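Local atomic coordinates of probable GTP-binding protein engB (Pyrococcus horikoshii, PDB entry 2CXX), a protein that binds guanine nucleotides as an EngB-family GTPase and is probably needed for normal cell division and septation. Residues Lys81-Ala86 against Leu121-Ile126. Sequence-based numbering, arbitrary orientation.
Sequences KNIDVA and LDIPTI
Ile-123 makes the first touch, coming off the Schellman turn that ends helix 110-120. Its CG2, anti to the backbone N (chi1 -69° for CG1), sits 3.6 Å from Ala-86 CB and also meets the CG2 methyl of Ile-83 at 4.2 Å; Ile-76 of helix 62-79 packs on both isoleucines. Pro-124 follows with two jobs. Its ring packs CG 3.5 Å from the backbone O of Asp-84, an oxygen hydrogen-bonded by Arg-185, while its own carbonyl takes the amide of Ala-86 (N to O 2.9 Å, 156° at the hydrogen). That same carbonyl oxygen lies against Val-85 CG2. Thr-125 pairs in parallel with Ala-86, and its OG1 turns back to the loop just before the strand and donates to the O of Ile-123 at 2.9 Å, from above the carbonyl plane rather than in it. A valine here would probably leave the Ile-123 carbonyl without this hydroxyl mate and the turn into the strand less firmly fixed. Ile-126 closes the run: its N reaches Ala-86 O at 2.8 Å in a nearly straight bond (169°), and its CD1 meets Val-85 CG2 at 3.9 Å on the face covered by helix 171-184. The two strands, neighbours in the sheet of this P-loop GTPase, thus begin together: Ala-86 spends both its N and its O on the partner strand's start, which satisfies both, while Ile-83, Ala-86 and Ile-123 pack toward helices 62-79 and 110-120, with Thr-125 beside Ala-86, and Val-85 and Ile-126 toward helix 171-184.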
ATOM      1  N   LYS A  81      16.991   5.645  -2.218  1.00 17.49           N
ATOM      2  CA  LYS A  81      17.418   6.528  -3.312  1.00 20.09           C
ATOM      3  C   LYS A  81      17.062   6.013  -4.695  1.00 19.28           C
ATOM      4  O   LYS A  81      17.144   6.767  -5.672  1.00 21.04           O
ATOM      5  CB  LYS A  81      18.933   6.744  -3.275  1.00 22.91           C
ATOM      6  CG  LYS A  81      19.431   7.365  -1.975  1.00 27.82           C
ATOM      7  CD  LYS A  81      18.725   8.729  -1.713  1.00 30.79           C
ATOM      8  CE  LYS A  81      19.566   9.615  -0.773  1.00 32.19           C
ATOM      9  NZ  LYS A  81      20.945   9.848  -1.374  1.00 31.45           N
ATOM     10  N   ASN A  82      16.670   4.739  -4.775  1.00 18.41           N
ATOM     11  CA  ASN A  82      16.326   4.124  -6.050  1.00 16.01           C
ATOM     12  C   ASN A  82      14.878   3.729  -6.138  1.00 14.88           C
ATOM     13  O   ASN A  82      14.500   2.890  -6.965  1.00 14.01           O
ATOM     14  CB  ASN A  82      17.237   2.907  -6.319  1.00 18.41           C
ATOM     15  CG  ASN A  82      18.670   3.334  -6.615  1.00 18.79           C
ATOM     16  OD1 ASN A  82      18.895   4.313  -7.319  1.00 20.28           O
ATOM     17  ND2 ASN A  82      19.638   2.627  -6.035  1.00 20.68           N
ATOM     18  N   ILE A  83      14.057   4.337  -5.273  1.00 11.09           N
ATOM     19  CA  ILE A  83      12.635   4.104  -5.295  1.00 11.74           C
ATOM     20  C   ILE A  83      11.970   5.412  -5.715  1.00 11.02           C
ATOM     21  O   ILE A  83      12.053   6.437  -5.015  1.00 12.18           O
ATOM     22  CB  ILE A  83      12.115   3.641  -3.920  1.00 11.76           C
ATOM     23  CG1 ILE A  83      12.607   2.205  -3.641  1.00 11.61           C
ATOM     24  CG2 ILE A  83      10.563   3.707  -3.946  1.00  9.71           C
ATOM     25  CD1 ILE A  83      12.539   1.787  -2.161  1.00 10.01           C
ATOM     26  N   ASP A  84      11.308   5.408  -6.858  1.00 10.60           N
ATOM     27  CA  ASP A  84      10.696   6.656  -7.314  1.00 10.20           C
ATOM     28  C   ASP A  84       9.359   7.042  -6.705  1.00  9.81           C
ATOM     29  O   ASP A  84       9.043   8.242  -6.582  1.00 13.17           O
ATOM     30  CB  ASP A  84      10.534   6.591  -8.828  1.00 10.35           C
ATOM     31  CG  ASP A  84      11.860   6.426  -9.533  1.00 13.50           C
ATOM     32  OD1 ASP A  84      12.191   5.279  -9.895  1.00 15.93           O
ATOM     33  OD2 ASP A  84      12.601   7.462  -9.673  1.00 15.71           O
ATOM     34  N   VAL A  85       8.538   6.047  -6.424  1.00  9.15           N
ATOM     35  CA  VAL A  85       7.255   6.312  -5.793  1.00  8.64           C
ATOM     36  C   VAL A  85       6.808   5.063  -5.077  1.00  9.05           C
ATOM     37  O   VAL A  85       7.212   3.984  -5.425  1.00  7.50           O
ATOM     38  CB  VAL A  85       6.202   6.769  -6.866  1.00 10.26           C
ATOM     39  CG1 VAL A  85       6.046   5.704  -7.876  1.00 14.18           C
ATOM     40  CG2 VAL A  85       4.844   7.152  -6.172  1.00 12.32           C
ATOM     41  N   ALA A  86       5.995   5.210  -4.030  1.00  8.01           N
ATOM     42  CA  ALA A  86       5.470   4.100  -3.269  1.00  9.47           C
ATOM     43  C   ALA A  86       3.954   4.136  -3.335  1.00  7.24           C
ATOM     44  O   ALA A  86       3.323   5.199  -3.318  1.00 10.02           O
ATOM     45  CB  ALA A  86       5.945   4.175  -1.726  1.00  9.42           C
ATOM     46  N   LEU A 121      11.422   8.831   5.123  1.00 12.31           N
ATOM     47  CA  LEU A 121      12.393   8.481   4.075  1.00 12.33           C
ATOM     48  C   LEU A 121      12.317   9.317   2.794  1.00 11.25           C
ATOM     49  O   LEU A 121      13.055   9.057   1.854  1.00 10.18           O
ATOM     50  CB  LEU A 121      12.221   6.997   3.706  1.00 12.99           C
ATOM     51  CG  LEU A 121      13.081   6.049   4.549  1.00 15.79           C
ATOM     52  CD1 LEU A 121      12.845   6.260   6.031  1.00 18.54           C
ATOM     53  CD2 LEU A 121      12.731   4.605   4.168  1.00 16.24           C
ATOM     54  N   ASP A 122      11.422  10.288   2.779  1.00  9.69           N
ATOM     55  CA  ASP A 122      11.196  11.238   1.671  1.00 11.21           C
ATOM     56  C   ASP A 122      10.761  10.518   0.402  1.00 11.68           C
ATOM     57  O   ASP A 122      11.064  10.930  -0.709  1.00 11.81           O
ATOM     58  CB  ASP A 122      12.422  12.145   1.419  1.00 11.85           C
ATOM     59  CG  ASP A 122      12.843  12.934   2.666  1.00 12.99           C
ATOM     60  OD1 ASP A 122      11.970  13.369   3.476  1.00 12.93           O
ATOM     61  OD2 ASP A 122      14.046  13.216   2.804  1.00 15.84           O
ATOM     62  N   ILE A 123      10.006   9.428   0.574  1.00 10.23           N
ATOM     63  CA  ILE A 123       9.525   8.717  -0.591  1.00  9.97           C
ATOM     64  C   ILE A 123       8.101   9.151  -0.926  1.00  9.47           C
ATOM     65  O   ILE A 123       7.205   8.987  -0.089  1.00 10.76           O
ATOM     66  CB  ILE A 123       9.545   7.191  -0.313  1.00  9.78           C
ATOM     67  CG1 ILE A 123      10.997   6.729  -0.236  1.00 13.20           C
ATOM     68  CG2 ILE A 123       8.731   6.446  -1.418  1.00 10.72           C
ATOM     69  CD1 ILE A 123      11.153   5.234   0.225  1.00 12.33           C
ATOM     70  N   PRO A 124       7.875   9.734  -2.119  1.00 10.75           N
ATOM     71  CA  PRO A 124       6.528  10.166  -2.521  1.00 11.97           C
ATOM     72  C   PRO A 124       5.616   8.929  -2.403  1.00 11.08           C
ATOM     73  O   PRO A 124       5.942   7.836  -2.915  1.00  9.30           O
ATOM     74  CB  PRO A 124       6.671  10.574  -3.998  1.00 11.55           C
ATOM     75  CG  PRO A 124       8.099  10.632  -4.241  1.00 15.17           C
ATOM     76  CD  PRO A 124       8.803   9.742  -3.270  1.00 11.53           C
ATOM     77  N   THR A 125       4.469   9.101  -1.748  1.00  9.58           N
ATOM     78  CA  THR A 125       3.576   7.971  -1.519  1.00  9.88           C
ATOM     79  C   THR A 125       2.160   8.229  -1.944  1.00 11.33           C
ATOM     80  O   THR A 125       1.577   9.257  -1.594  1.00 12.69           O
ATOM     81  CB  THR A 125       3.579   7.611  -0.024  1.00 12.47           C
ATOM     82  OG1 THR A 125       4.904   7.251   0.379  1.00 10.78           O
ATOM     83  CG2 THR A 125       2.630   6.413   0.242  1.00 10.72           C
ATOM     84  N   ILE A 126       1.586   7.303  -2.696  1.00 10.11           N
ATOM     85  CA  ILE A 126       0.174   7.414  -3.086  1.00  8.76           C
ATOM     86  C   ILE A 126      -0.554   6.358  -2.262  1.00  9.71           C
ATOM     87  O   ILE A 126      -0.044   5.267  -2.071  1.00 11.69           O
ATOM     88  CB  ILE A 126      -0.014   7.116  -4.620  1.00 10.69           C
ATOM     89  CG1 ILE A 126       0.691   8.171  -5.440  1.00 10.76           C
ATOM     90  CG2 ILE A 126      -1.501   6.963  -4.961  1.00 13.95           C
ATOM     91  CD1 ILE A 126       1.014   7.695  -6.872  1.00 12.65           C
TER